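Local atomic coordinates of type III effector XopAI (Xanthomonas citri, PDB entry 6K93), a protein that has a mono-ADP-ribosyltransferase fold and probably binds arginine-containing peptides, serving as a type III effector of a plant-pathogenic bacterium. Residues Tyr214-Thr219 with Gly271-Met276; Thr222-Leu227 with Asp243-Ala248; Ala249-Asn254 with Asn282-Leu287. All blocks are in the same frame, centred on the assembly; numbering follows the deposited sequence.

Contact 1 of 3, residues Tyr214-Thr219 with Gly271-Met276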
ATOM      1  N   TYR A 214      -1.805 -14.685  -7.242  1.00 16.47           N
ATOM      2  CA  TYR A 214      -1.673 -13.257  -7.464  1.00 15.67           C
ATOM      3  C   TYR A 214      -0.236 -12.767  -7.340  1.00 14.82           C
ATOM      4  O   TYR A 214       0.031 -11.615  -7.683  1.00 15.61           O
ATOM      5  CB  TYR A 214      -2.578 -12.470  -6.485  1.00 16.14           C
ATOM      6  CG  TYR A 214      -4.021 -12.546  -6.912  1.00 16.25           C
ATOM      7  CD1 TYR A 214      -4.786 -13.675  -6.634  1.00 17.53           C
ATOM      8  CD2 TYR A 214      -4.614 -11.514  -7.632  1.00 16.01           C
ATOM      9  CE1 TYR A 214      -6.107 -13.767  -7.050  1.00 18.67           C
ATOM     10  CE2 TYR A 214      -5.924 -11.607  -8.053  1.00 16.60           C
ATOM     11  CZ  TYR A 214      -6.663 -12.725  -7.760  1.00 19.27           C
ATOM     12  OH  TYR A 214      -7.971 -12.800  -8.193  1.00 20.32           O
ATOM     13  N   SER A 215       0.696 -13.612  -6.910  1.00 14.84           N
ATOM     14  CA  SER A 215       2.101 -13.216  -6.877  1.00 17.85           C
ATOM     15  C   SER A 215       2.654 -13.130  -8.286  1.00 17.80           C
ATOM     16  O   SER A 215       2.352 -13.968  -9.141  1.00 19.28           O
ATOM     17  CB  SER A 215       2.928 -14.225  -6.078  1.00 20.09           C
ATOM     18  OG  SER A 215       2.605 -14.189  -4.714  1.00 20.84           O
ATOM     19  N   TYR A 216       3.506 -12.142  -8.507  1.00 16.65           N
ATOM     20  CA  TYR A 216       4.198 -11.966  -9.774  1.00 14.69           C
ATOM     21  C   TYR A 216       5.650 -12.387  -9.620  1.00 14.82           C
ATOM     22  O   TYR A 216       6.348 -11.899  -8.721  1.00 16.04           O
ATOM     23  CB  TYR A 216       4.143 -10.513 -10.238  1.00 13.99           C
ATOM     24  CG  TYR A 216       4.736 -10.371 -11.617  1.00 15.04           C
ATOM     25  CD1 TYR A 216       4.129 -10.956 -12.713  1.00 17.04           C
ATOM     26  CD2 TYR A 216       5.919  -9.682 -11.811  1.00 12.80           C
ATOM     27  CE1 TYR A 216       4.672 -10.834 -13.958  1.00 16.27           C
ATOM     28  CE2 TYR A 216       6.478  -9.557 -13.066  1.00 12.58           C
ATOM     29  CZ  TYR A 216       5.841 -10.140 -14.133  1.00 14.24           C
ATOM     30  OH  TYR A 216       6.400 -10.047 -15.385  1.00 13.81           O
ATOM     31  N   GLN A 217       6.104 -13.288 -10.493  1.00 14.65           N
ATOM     32  CA  GLN A 217       7.496 -13.688 -10.557  1.00 15.30           C
ATOM     33  C   GLN A 217       8.084 -13.079 -11.820  1.00 14.48           C
ATOM     34  O   GLN A 217       7.772 -13.508 -12.935  1.00 15.59           O
ATOM     35  CB  GLN A 217       7.651 -15.200 -10.562  1.00 18.55           C
ATOM     36  CG  GLN A 217       7.272 -15.815  -9.248  1.00 26.53           C
ATOM     37  CD  GLN A 217       5.821 -16.188  -9.227  1.00 36.76           C
ATOM     38  OE1 GLN A 217       5.284 -16.691 -10.212  1.00 39.15           O
ATOM     39  NE2 GLN A 217       5.163 -15.930  -8.108  1.00 45.29           N
ATOM     40  N   GLY A 218       8.936 -12.090 -11.648  1.00 13.95           N
ATOM     41  CA  GLY A 218       9.514 -11.385 -12.775  1.00 12.96           C
ATOM     42  C   GLY A 218      10.058 -10.061 -12.299  1.00 12.43           C
ATOM     43  O   GLY A 218       9.961  -9.716 -11.126  1.00 13.00           O
ATOM     44  N   THR A 219      10.639  -9.326 -13.232  1.00 11.80           N
ATOM     45  CA  THR A 219      11.221  -8.025 -12.951  1.00 11.31           C
ATOM     46  C   THR A 219      10.136  -6.971 -13.094  1.00 12.10           C
ATOM     47  O   THR A 219       9.435  -6.928 -14.110  1.00 11.89           O
ATOM     48  CB  THR A 219      12.367  -7.742 -13.915  1.00 12.71           C
ATOM     49  OG1 THR A 219      13.342  -8.790 -13.832  1.00 14.38           O
ATOM     50  CG2 THR A 219      13.007  -6.411 -13.614  1.00 12.59           C
ATOM     51  N   GLY A 271       5.522 -10.225  -4.788  1.00 17.52           N
ATOM     52  CA  GLY A 271       4.829  -8.977  -5.025  1.00 16.61           C
ATOM     53  C   GLY A 271       3.494  -9.273  -5.681  1.00 15.93           C
ATOM     54  O   GLY A 271       3.410 -10.097  -6.593  1.00 15.41           O
ATOM     55  N   LYS A 272       2.438  -8.584  -5.277  1.00 14.11           N
ATOM     56  CA  LYS A 272       1.101  -8.993  -5.673  1.00 14.15           C
ATOM     57  C   LYS A 272       0.580  -8.126  -6.804  1.00 12.43           C
ATOM     58  O   LYS A 272       0.699  -6.892  -6.782  1.00 11.45           O
ATOM     59  CB  LYS A 272       0.136  -8.916  -4.482  1.00 15.35           C
ATOM     60  CG  LYS A 272       0.391  -9.982  -3.425  1.00 17.18           C
ATOM     61  CD  LYS A 272       0.052 -11.337  -3.947  1.00 20.54           C
ATOM     62  CE  LYS A 272       0.123 -12.411  -2.882  1.00 23.94           C
ATOM     63  NZ  LYS A 272       1.525 -12.720  -2.499  1.00 25.33           N
ATOM     64  N   ARG A 273      -0.022  -8.789  -7.786  1.00 12.96           N
ATOM     65  CA  ARG A 273      -0.660  -8.137  -8.920  1.00 13.83           C
ATOM     66  C   ARG A 273      -2.005  -7.596  -8.493  1.00 13.78           C
ATOM     67  O   ARG A 273      -2.862  -8.365  -8.044  1.00 14.98           O
ATOM     68  CB  ARG A 273      -0.842  -9.141 -10.050  1.00 14.78           C
ATOM     69  CG  ARG A 273       0.428  -9.886 -10.387  1.00 16.68           C
ATOM     70  CD  ARG A 273       0.145 -11.020 -11.358  1.00 20.66           C
ATOM     71  NE  ARG A 273       0.113 -10.484 -12.700  1.00 30.43           N
ATOM     72  CZ  ARG A 273      -0.016 -11.242 -13.788  1.00 48.26           C
ATOM     73  NH1 ARG A 273      -0.124 -12.565 -13.676  1.00 55.18           N
ATOM     74  NH2 ARG A 273      -0.021 -10.696 -14.997  1.00 50.82           N
ATOM     75  N   ILE A 274      -2.192  -6.280  -8.583  1.00 12.90           N
ATOM     76  CA  ILE A 274      -3.441  -5.677  -8.128  1.00 12.94           C
ATOM     77  C   ILE A 274      -4.247  -5.056  -9.261  1.00 14.33           C
ATOM     78  O   ILE A 274      -5.231  -4.344  -8.995  1.00 15.06           O
ATOM     79  CB  ILE A 274      -3.185  -4.667  -7.000  1.00 13.49           C
ATOM     80  CG1 ILE A 274      -2.348  -3.459  -7.468  1.00 13.61           C
ATOM     81  CG2 ILE A 274      -2.468  -5.355  -5.834  1.00 14.69           C
ATOM     82  CD1 ILE A 274      -2.390  -2.290  -6.441  1.00 14.14           C
ATOM     83  N   SER A 275      -3.898  -5.361 -10.510  1.00 15.72           N
ATOM     84  CA  SER A 275      -4.660  -4.845 -11.652  1.00 18.94           C
ATOM     85  C   SER A 275      -6.140  -5.223 -11.585  1.00 18.86           C
ATOM     86  O   SER A 275      -6.999  -4.432 -11.999  1.00 21.68           O
ATOM     87  CB  SER A 275      -4.033  -5.330 -12.965  1.00 22.49           C
ATOM     88  OG  SER A 275      -3.968  -6.756 -13.030  1.00 25.18           O
ATOM     89  N   MET A 276      -6.462  -6.396 -11.049  1.00 16.52           N
ATOM     90  CA  MET A 276      -7.861  -6.802 -10.910  1.00 18.12           C
ATOM     91  C   MET A 276      -8.672  -5.836 -10.042  1.00 16.90           C
ATOM     92  O   MET A 276      -9.907  -5.752 -10.197  1.00 18.07           O
ATOM     93  CB  MET A 276      -7.915  -8.209 -10.294  1.00 27.72           C
ATOM     94  CG  MET A 276      -7.401  -9.322 -11.163  1.00 41.28           C
ATOM     95  SD  MET A 276      -8.789 -10.369 -11.638  1.00 46.28           S
ATOM     96  CE  MET A 276      -9.363 -10.938 -10.038  1.00 44.44           C
TER
HETATM   97  O   HOH W   1       0.439 -14.351 -11.157  1.00 38.06           O
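Gly271 opens the contact through its carbonyl: Tyr216 N donates to Gly271 O at 2.8 Å, and the CA-H of Ser215 points at that same oxygen. At Lys272, which forms a single backbone bridge with Ser215, the side chain bends at chi2 and again at chi4. The first bend lays CD against CB of Tyr214 at 3.8 Å; the second brings the ammonium to the hydroxyl, Lys272 NZ donating to Ser215 OG at 2.9 Å. Both ends have further partners, Glu212 for the serine hydroxyl and the carbonyl of Thr270 for the lysine.

The bridge lies at one margin of a three-stranded antiparallel sheet in the ADP-ribosyltransferase fold. Strand 272-273 is an outermost strand there: one edge is hydrogen-bonded to strand 285-288; along the other, 214-216 makes just the one bridge.

Arg273 N donates to Tyr214 O at 2.8 Å, almost straight at 177°. The arginine side chain then passes the second tyrosine, its CG 3.8 Å from CB of Tyr216. A bend at chi3 (83°) turns the guanidinium so that Tyr216 CD1 lies over one of its faces, toward the rim, 4.0 Å from Arg273 NE; the two planes are 54° apart, too inclined for a parallel stack. Water 1 joins Arg273 NH1 to Ser215 O, while NE pairs with Glu251.

Further on, Met276 crosses Tyr214 at about a right angle, its CE lying near the ring plane at the edge, 4.0 Å from CZ. The phenol's hydroxyl is hydrogen-bonded to Glu159.

Contact 2 of 3, residues Thr222-Leu227 with Asp243-Ala248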
ATOM      1  N   THR A 222       9.805   0.616 -11.620  1.00  8.96           N
ATOM      2  CA  THR A 222       9.350   1.765 -10.865  1.00  8.84           C
ATOM      3  C   THR A 222      10.166   2.991 -11.236  1.00  9.84           C
ATOM      4  O   THR A 222      11.368   2.910 -11.482  1.00 10.88           O
ATOM      5  CB  THR A 222       9.524   1.516  -9.350  1.00  9.65           C
ATOM      6  OG1 THR A 222       8.890   0.305  -8.976  1.00 10.45           O
ATOM      7  CG2 THR A 222       8.962   2.677  -8.509  1.00  9.87           C
ATOM      8  N   GLY A 223       9.504   4.138 -11.220  1.00 10.35           N
ATOM      9  CA  GLY A 223      10.185   5.414 -11.300  1.00  9.97           C
ATOM     10  C   GLY A 223       9.575   6.377 -10.303  1.00 10.09           C
ATOM     11  O   GLY A 223       8.347   6.466 -10.245  1.00 10.58           O
ATOM     12  N   GLU A 224      10.414   7.126  -9.570  1.00  9.54           N
ATOM     13  CA  GLU A 224       9.941   8.120  -8.612  1.00 11.10           C
ATOM     14  C   GLU A 224      10.884   9.305  -8.644  1.00 11.51           C
ATOM     15  O   GLU A 224      12.053   9.160  -8.989  1.00 12.67           O
ATOM     16  CB  GLU A 224       9.873   7.549  -7.184  1.00 10.84           C
ATOM     17  CG  GLU A 224       8.890   6.428  -6.965  1.00 10.72           C
ATOM     18  CD  GLU A 224       8.718   6.086  -5.534  1.00 12.10           C
ATOM     19  OE1 GLU A 224       8.705   7.018  -4.692  1.00 12.80           O
ATOM     20  OE2 GLU A 224       8.524   4.889  -5.211  1.00 12.68           O
ATOM     21  N   ASP A 225      10.390  10.463  -8.245  1.00 13.75           N
ATOM     22  CA  ASP A 225      11.261  11.643  -8.200  1.00 16.50           C
ATOM     23  C   ASP A 225      11.738  11.866  -6.764  1.00 15.88           C
ATOM     24  O   ASP A 225      11.306  12.777  -6.061  1.00 18.49           O
ATOM     25  CB  ASP A 225      10.568  12.885  -8.727  1.00 18.78           C
ATOM     26  CG  ASP A 225      10.563  12.972 -10.229  1.00 19.97           C
ATOM     27  OD1 ASP A 225      11.544  12.513 -10.936  1.00 19.03           O
ATOM     28  OD2 ASP A 225       9.594  13.525 -10.727  1.00 19.65           O
ATOM     29  N   GLN A 226      12.680  11.047  -6.351  1.00 13.50           N
ATOM     30  CA  GLN A 226      13.314  11.120  -5.043  1.00 13.31           C
ATOM     31  C   GLN A 226      14.715  11.706  -5.177  1.00 13.83           C
ATOM     32  O   GLN A 226      15.341  11.641  -6.241  1.00 14.11           O
ATOM     33  CB  GLN A 226      13.393   9.740  -4.373  1.00 12.87           C
ATOM     34  CG  GLN A 226      12.067   9.008  -4.200  1.00 12.34           C
ATOM     35  CD  GLN A 226      11.139   9.632  -3.146  1.00 13.37           C
ATOM     36  OE1 GLN A 226      11.475  10.611  -2.475  1.00 13.99           O
ATOM     37  NE2 GLN A 226       9.933   9.062  -3.024  1.00 14.59           N
ATOM     38  N   LEU A 227      15.197  12.281  -4.086  1.00 13.77           N
ATOM     39  CA  LEU A 227      16.502  12.913  -4.057  1.00 14.67           C
ATOM     40  C   LEU A 227      17.601  11.884  -3.824  1.00 14.61           C
ATOM     41  O   LEU A 227      17.350  10.787  -3.306  1.00 13.57           O
ATOM     42  CB  LEU A 227      16.520  13.956  -2.956  1.00 17.02           C
ATOM     43  CG  LEU A 227      15.665  15.200  -3.239  1.00 18.68           C
ATOM     44  CD1 LEU A 227      15.336  15.871  -1.926  1.00 19.89           C
ATOM     45  CD2 LEU A 227      16.434  16.114  -4.163  1.00 19.07           C
ATOM     46  N   ASP A 243      12.137  -2.467   3.315  1.00 13.51           N
ATOM     47  CA  ASP A 243      11.371  -1.321   2.855  1.00 14.10           C
ATOM     48  C   ASP A 243      10.229  -1.047   3.827  1.00 14.58           C
ATOM     49  O   ASP A 243       9.477  -1.959   4.184  1.00 16.47           O
ATOM     50  CB  ASP A 243      10.837  -1.595   1.443  1.00 15.25           C
ATOM     51  CG  ASP A 243      10.461  -0.317   0.694  1.00 16.10           C
ATOM     52  OD1 ASP A 243      10.287   0.740   1.332  1.00 16.05           O
ATOM     53  OD2 ASP A 243      10.377  -0.394  -0.538  1.00 16.98           O
ATOM     54  N   ARG A 244      10.143   0.184   4.307  1.00 13.74           N
ATOM     55  CA  ARG A 244       9.038   0.581   5.173  1.00 13.72           C
ATOM     56  C   ARG A 244       7.903   1.238   4.406  1.00 13.22           C
ATOM     57  O   ARG A 244       6.889   1.608   5.015  1.00 13.73           O
ATOM     58  CB  ARG A 244       9.555   1.490   6.300  1.00 16.14           C
ATOM     59  CG  ARG A 244      10.645   0.779   7.108  1.00 20.22           C
ATOM     60  CD  ARG A 244      11.127   1.521   8.343  1.00 25.13           C
ATOM     61  NE  ARG A 244      10.051   2.012   9.177  1.00 29.61           N
ATOM     62  CZ  ARG A 244      10.118   2.122  10.503  1.00 29.56           C
ATOM     63  NH1 ARG A 244      11.215   1.741  11.155  1.00 33.48           N
ATOM     64  NH2 ARG A 244       9.080   2.604  11.175  1.00 27.27           N
ATOM     65  N   ARG A 245       8.059   1.389   3.095  1.00 12.35           N
ATOM     66  CA  ARG A 245       7.040   1.966   2.234  1.00 12.13           C
ATOM     67  C   ARG A 245       6.158   0.896   1.612  1.00 11.86           C
ATOM     68  O   ARG A 245       6.537  -0.278   1.503  1.00 12.17           O
ATOM     69  CB  ARG A 245       7.684   2.816   1.116  1.00 12.13           C
ATOM     70  CG  ARG A 245       8.575   3.910   1.687  1.00 17.54           C
ATOM     71  CD  ARG A 245       8.659   5.180   0.738  1.00 31.32           C
ATOM     72  NE  ARG A 245       8.966   4.755  -0.545  1.00 44.22           N
ATOM     73  CZ  ARG A 245       8.542   5.185  -1.747  1.00 25.74           C
ATOM     74  NH1 ARG A 245       7.731   6.238  -1.997  1.00 15.94           N
ATOM     75  NH2 ARG A 245       8.974   4.528  -2.775  1.00 18.97           N
ATOM     76  N   PHE A 246       4.967   1.328   1.194  1.00 11.53           N
ATOM     77  CA  PHE A 246       4.195   0.644   0.161  1.00 11.23           C
ATOM     78  C   PHE A 246       4.877   0.947  -1.163  1.00 11.74           C
ATOM     79  O   PHE A 246       4.777   2.052  -1.698  1.00 12.61           O
ATOM     80  CB  PHE A 246       2.745   1.097   0.161  1.00  9.96           C
ATOM     81  CG  PHE A 246       2.017   0.674   1.387  1.00 10.90           C
ATOM     82  CD1 PHE A 246       2.086   1.439   2.518  1.00 11.79           C
ATOM     83  CD2 PHE A 246       1.287  -0.506   1.417  1.00 11.83           C
ATOM     84  CE1 PHE A 246       1.442   1.047   3.683  1.00 12.67           C
ATOM     85  CE2 PHE A 246       0.665  -0.898   2.566  1.00 13.04           C
ATOM     86  CZ  PHE A 246       0.741  -0.113   3.699  1.00 13.15           C
ATOM     87  N   PHE A 247       5.593  -0.030  -1.695  1.00 10.84           N
ATOM     88  CA  PHE A 247       6.422   0.169  -2.875  1.00 10.90           C
ATOM     89  C   PHE A 247       5.704  -0.375  -4.102  1.00 10.49           C
ATOM     90  O   PHE A 247       5.383  -1.571  -4.171  1.00 10.87           O
ATOM     91  CB  PHE A 247       7.754  -0.548  -2.715  1.00 11.38           C
ATOM     92  CG  PHE A 247       8.703  -0.347  -3.867  1.00 12.25           C
ATOM     93  CD1 PHE A 247       9.176   0.927  -4.188  1.00 12.43           C
ATOM     94  CD2 PHE A 247       9.138  -1.432  -4.603  1.00 13.00           C
ATOM     95  CE1 PHE A 247      10.071   1.091  -5.245  1.00 12.94           C
ATOM     96  CE2 PHE A 247      10.021  -1.255  -5.652  1.00 12.66           C
ATOM     97  CZ  PHE A 247      10.487  -0.006  -5.970  1.00 12.52           C
ATOM     98  N   ALA A 248       5.384   0.507  -5.029  1.00 10.72           N
ATOM     99  CA  ALA A 248       4.654   0.136  -6.228  1.00 10.78           C
ATOM    100  C   ALA A 248       5.570   0.019  -7.432  1.00  9.95           C
ATOM    101  O   ALA A 248       6.580   0.717  -7.565  1.00 10.15           O
ATOM    102  CB  ALA A 248       3.557   1.148  -6.539  1.00 11.40           C
TER
HETATM  103  O   HOH W   2       6.593   3.113  -5.833  1.00 13.06           O
HETATM  104  O   HOH W   3       7.583   9.173  -0.929  1.00 19.97           O
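Strand 218-224 faces the start of strand 247-250 here, across the junction between the two sheets of the ADP-ribosyltransferase fold. Thr222 and Ala248 mark the closest backbone approach, with CA atoms 6.8 Å apart, a spacing bridged by side chains. Thr222 OG1 donates to Ala248 O at 2.7 Å, somewhat tilted from the carbonyl plane. The same side chain lies against Phe247: Thr222 OG1 is 3.4 Å from CZ, and CG2 is 3.8 Å from CE1. Chi1 of -177° swings the phenylalanine ring anti to its backbone N, toward Thr222, and the ring also meets Trp264 edge-to-face.

Further along, Glu224 and Arg245 approach from opposite directions in an end-on, two-nitrogen salt bridge. Arg245 NH1 donates to Glu224 OE1 at 3.0 Å on its syn lone pair, though the N-H...O angle is only 132°. Arg245 NH2 meets OE2 in the guanidinium plane; the modelled 2.5 Å is unusually short, and its exact value is doubtful. The carboxylate and guanidinium planes are 45° apart, so the pairing is twisted. OE1 takes a second bond from Gln226 NE2 at 2.9 Å, which helps fix the carboxylate's rotation, while water 2 donates to both Glu224 OE2 and Ala248 O. On the arginine's own side, Asp243 OD1 accepts from Arg245 N in an Asx turn.

By position, Thr222 probably stands where R-S-E ADP-ribosyltransferases carry the arginine of their first core strand, and Ala248-Ala249-Ser250 where they carry Ser-Thr-Ser.

Contact 3 of 3, residues Ala249-Asn254 with Asn282-Leu287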
ATOM      1  N   ALA A 249       5.195  -0.889  -8.315  1.00  9.35           N
ATOM      2  CA  ALA A 249       5.916  -1.136  -9.551  1.00 10.21           C
ATOM      3  C   ALA A 249       4.935  -1.560 -10.626  1.00 10.53           C
ATOM      4  O   ALA A 249       3.767  -1.779 -10.373  1.00 11.65           O
ATOM      5  CB  ALA A 249       6.995  -2.203  -9.337  1.00 10.50           C
ATOM      6  N   SER A 250       5.431  -1.679 -11.850  1.00 10.13           N
ATOM      7  CA  SER A 250       4.640  -2.101 -12.997  1.00 10.52           C
ATOM      8  C   SER A 250       5.269  -3.343 -13.624  1.00 10.20           C
ATOM      9  O   SER A 250       6.494  -3.451 -13.720  1.00 11.72           O
ATOM     10  CB  SER A 250       4.544  -0.958 -14.001  1.00 11.24           C
ATOM     11  OG  SER A 250       3.913  -1.353 -15.195  1.00 11.46           O
ATOM     12  N   GLU A 251       4.403  -4.281 -14.042  1.00 10.54           N
ATOM     13  CA  GLU A 251       4.874  -5.456 -14.769  1.00 10.73           C
ATOM     14  C   GLU A 251       5.452  -5.063 -16.116  1.00 11.11           C
ATOM     15  O   GLU A 251       6.305  -5.771 -16.665  1.00 11.05           O
ATOM     16  CB  GLU A 251       3.737  -6.432 -14.975  1.00 12.63           C
ATOM     17  CG  GLU A 251       3.154  -6.980 -13.709  1.00 15.50           C
ATOM     18  CD  GLU A 251       1.936  -7.866 -13.956  1.00 19.91           C
ATOM     19  OE1 GLU A 251       1.810  -8.392 -15.061  1.00 21.66           O
ATOM     20  OE2 GLU A 251       1.144  -8.009 -13.023  1.00 21.34           O
ATOM     21  N   THR A 252       4.978  -3.959 -16.680  1.00 10.45           N
ATOM     22  CA  THR A 252       5.390  -3.479 -17.985  1.00 11.44           C
ATOM     23  C   THR A 252       6.203  -2.205 -17.833  1.00 11.41           C
ATOM     24  O   THR A 252       5.989  -1.414 -16.903  1.00 11.45           O
ATOM     25  CB  THR A 252       4.154  -3.239 -18.869  1.00 12.89           C
ATOM     26  OG1 THR A 252       3.201  -2.430 -18.168  1.00 13.53           O
ATOM     27  CG2 THR A 252       3.492  -4.553 -19.219  1.00 13.76           C
ATOM     28  N   LYS A 253       7.137  -2.004 -18.752  1.00 11.12           N
ATOM     29  CA  LYS A 253       7.960  -0.809 -18.779  1.00 12.32           C
ATOM     30  C   LYS A 253       7.477   0.082 -19.915  1.00 13.07           C
ATOM     31  O   LYS A 253       8.125   0.267 -20.943  1.00 13.50           O
ATOM     32  CB  LYS A 253       9.419  -1.174 -18.900  1.00 13.26           C
ATOM     33  CG  LYS A 253      10.314  -0.003 -18.566  1.00 14.85           C
ATOM     34  CD  LYS A 253      11.764  -0.333 -18.696  1.00 18.71           C
ATOM     35  CE  LYS A 253      12.615   0.830 -18.194  1.00 22.51           C
ATOM     36  NZ  LYS A 253      14.057   0.620 -18.502  1.00 25.32           N
ATOM     37  N   ASN A 254       6.275   0.593 -19.721  1.00 13.01           N
ATOM     38  CA  ASN A 254       5.643   1.455 -20.700  1.00 13.66           C
ATOM     39  C   ASN A 254       6.432   2.732 -20.893  1.00 15.06           C
ATOM     40  O   ASN A 254       7.062   3.248 -19.966  1.00 16.15           O
ATOM     41  CB  ASN A 254       4.221   1.845 -20.245  1.00 13.69           C
ATOM     42  CG  ASN A 254       3.410   0.666 -19.819  1.00 16.72           C
ATOM     43  OD1 ASN A 254       3.614   0.113 -18.734  1.00 16.26           O
ATOM     44  ND2 ASN A 254       2.532   0.202 -20.720  1.00 19.95           N
ATOM     45  N   ASN A 282      -6.138  -0.465 -17.166  1.00 44.04           N
ATOM     46  CA  ASN A 282      -5.108  -0.629 -18.183  1.00 45.77           C
ATOM     47  C   ASN A 282      -3.707  -0.735 -17.592  1.00 40.49           C
ATOM     48  O   ASN A 282      -2.762  -1.006 -18.341  1.00 44.67           O
ATOM     49  CB  ASN A 282      -5.154   0.526 -19.176  1.00 52.32           C
ATOM     50  CG  ASN A 282      -6.138   0.286 -20.292  1.00 56.88           C
ATOM     51  OD1 ASN A 282      -6.384  -0.855 -20.681  1.00 59.03           O
ATOM     52  ND2 ASN A 282      -6.717   1.360 -20.810  1.00 56.89           N
ATOM     53  N   GLU A 283      -3.550  -0.544 -16.283  1.00 30.16           N
ATOM     54  CA  GLU A 283      -2.262  -0.686 -15.629  1.00 23.30           C
ATOM     55  C   GLU A 283      -2.058  -2.147 -15.207  1.00 18.69           C
ATOM     56  O   GLU A 283      -2.999  -2.947 -15.134  1.00 21.91           O
ATOM     57  CB  GLU A 283      -2.149   0.237 -14.397  1.00 22.06           C
ATOM     58  CG  GLU A 283      -2.145   1.760 -14.697  1.00 24.24           C
ATOM     59  CD  GLU A 283      -1.800   2.648 -13.488  1.00 24.57           C
ATOM     60  OE1 GLU A 283      -1.630   2.141 -12.351  1.00 24.47           O
ATOM     61  OE2 GLU A 283      -1.707   3.885 -13.673  1.00 24.84           O
ATOM     62  N   GLN A 284      -0.797  -2.485 -14.933  1.00 14.60           N
ATOM     63  CA  GLN A 284      -0.381  -3.804 -14.430  1.00 13.17           C
ATOM     64  C   GLN A 284       0.508  -3.580 -13.197  1.00 12.39           C
ATOM     65  O   GLN A 284       1.714  -3.854 -13.182  1.00 12.15           O
ATOM     66  CB  GLN A 284       0.341  -4.625 -15.515  1.00 14.93           C
ATOM     67  CG  GLN A 284      -0.618  -5.044 -16.630  1.00 16.27           C
ATOM     68  CD  GLN A 284       0.069  -5.834 -17.734  1.00 19.79           C
ATOM     69  OE1 GLN A 284       0.021  -5.443 -18.886  1.00 20.58           O
ATOM     70  NE2 GLN A 284       0.684  -6.959 -17.380  1.00 21.22           N
ATOM     71  N   GLU A 285      -0.117  -3.065 -12.128  1.00 11.67           N
ATOM     72  CA  GLU A 285       0.594  -2.687 -10.919  1.00 12.31           C
ATOM     73  C   GLU A 285       0.868  -3.894 -10.048  1.00 12.04           C
ATOM     74  O   GLU A 285       0.018  -4.770  -9.884  1.00 13.12           O
ATOM     75  CB  GLU A 285      -0.199  -1.637 -10.147  1.00 13.45           C
ATOM     76  CG  GLU A 285       0.496  -1.158  -8.900  1.00 14.23           C
ATOM     77  CD  GLU A 285      -0.180   0.058  -8.269  1.00 15.99           C
ATOM     78  OE1 GLU A 285      -1.284   0.443  -8.694  1.00 17.53           O
ATOM     79  OE2 GLU A 285       0.421   0.619  -7.341  1.00 17.65           O
ATOM     80  N   VAL A 286       2.062  -3.906  -9.471  1.00 11.20           N
ATOM     81  CA  VAL A 286       2.492  -4.863  -8.457  1.00 11.52           C
ATOM     82  C   VAL A 286       2.844  -4.055  -7.217  1.00 11.03           C
ATOM     83  O   VAL A 286       3.543  -3.047  -7.323  1.00 12.01           O
ATOM     84  CB  VAL A 286       3.705  -5.694  -8.916  1.00 12.29           C
ATOM     85  CG1 VAL A 286       4.290  -6.521  -7.815  1.00 13.06           C
ATOM     86  CG2 VAL A 286       3.279  -6.583 -10.108  1.00 13.95           C
ATOM     87  N   LEU A 287       2.336  -4.460  -6.055  1.00 10.76           N
ATOM     88  CA  LEU A 287       2.473  -3.677  -4.834  1.00 10.52           C
ATOM     89  C   LEU A 287       3.113  -4.532  -3.762  1.00 11.70           C
ATOM     90  O   LEU A 287       2.674  -5.663  -3.518  1.00 13.37           O
ATOM     91  CB  LEU A 287       1.120  -3.151  -4.384  1.00 10.42           C
ATOM     92  CG  LEU A 287       1.197  -2.204  -3.203  1.00 11.48           C
ATOM     93  CD1 LEU A 287       1.989  -0.960  -3.507  1.00 11.51           C
ATOM     94  CD2 LEU A 287      -0.198  -1.839  -2.749  1.00 12.37           C
TER
HETATM   95  O   HOH W   4       1.352  -0.680 -15.684  1.00 17.48           O
HETATM   96  O   HOH W   5      -0.927  -6.291 -12.018  1.00 17.07           O
HETATM   97  O   HOH W   6       0.714  -2.353 -19.507  1.00 34.50           O
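Two antiparallel strands pair here within the ADP-ribosyltransferase fold, and the second is entered through Glu283-Gln284-Glu285, of which Glu285 begins the strand; the sequence matches the E-x-E pattern that closes the ADP-ribosylating turn-turn motif of arginine-modifying relatives. The register rests on two pairs. Ala249 and Val286 form the hydrogen-bonded pair: Ala249 N donates to Val286 O and Val286 N to Ala249 O, each at 2.9 Å. Ser250 and Glu285 form the non-hydrogen-bonded pair, with CA atoms 4.6 Å apart. Their side chains lie on the opposite face from those of Ala249 and Val286.

Beyond the strand end, Glu251 N still donates to Gln284 O at 2.9 Å. Its side chain, extended beyond CG (chi2 175°), crosses both Gln284 and Val286 at about right angles, bringing CG to 3.6 Å from CG2 of Val286. Water 5 ties Glu251 OE2, the partner of Arg273, to the carbonyl of Glu285, whose own carboxylate is bonded to Trp174. Water 4 spans Ser250 OG and Gln284 N.

Thr252 CG2 packs 3.6 Å from Gln284 OE1, with water 6 donating to that oxygen and to the threonine hydroxyl. At the other end of the amide, Gln284 NE2 donates at 2.9 Å to Glu251 OE1 from above the carboxylate plane, 57° out of it.

Contacts 1 and 3 lie close, their centres about 9 Å apart, while contact 2 sits about 17 Å from contact 1 and 14 Å from contact 3. Segment 214-219 of contact 1 runs into strand 218-224, which carries Thr222 and Glu224 of contact 2; strand 247-250 serves contacts 2 and 3. Along the chain, contact 2 is nested within the loop closed by contact 1; contact 3 follows contact 2 and interlocks with contact 1. Contacts 1 and 3 touch directly through the Arg273 NE to Glu251 OE2 salt bridge at 2.7 Å. Contact 2 spans the two sheets, contact 3 pairs strands within one, and contact 1 borders its outer strand 272-273, consistent with an ADP-ribosyltransferase core.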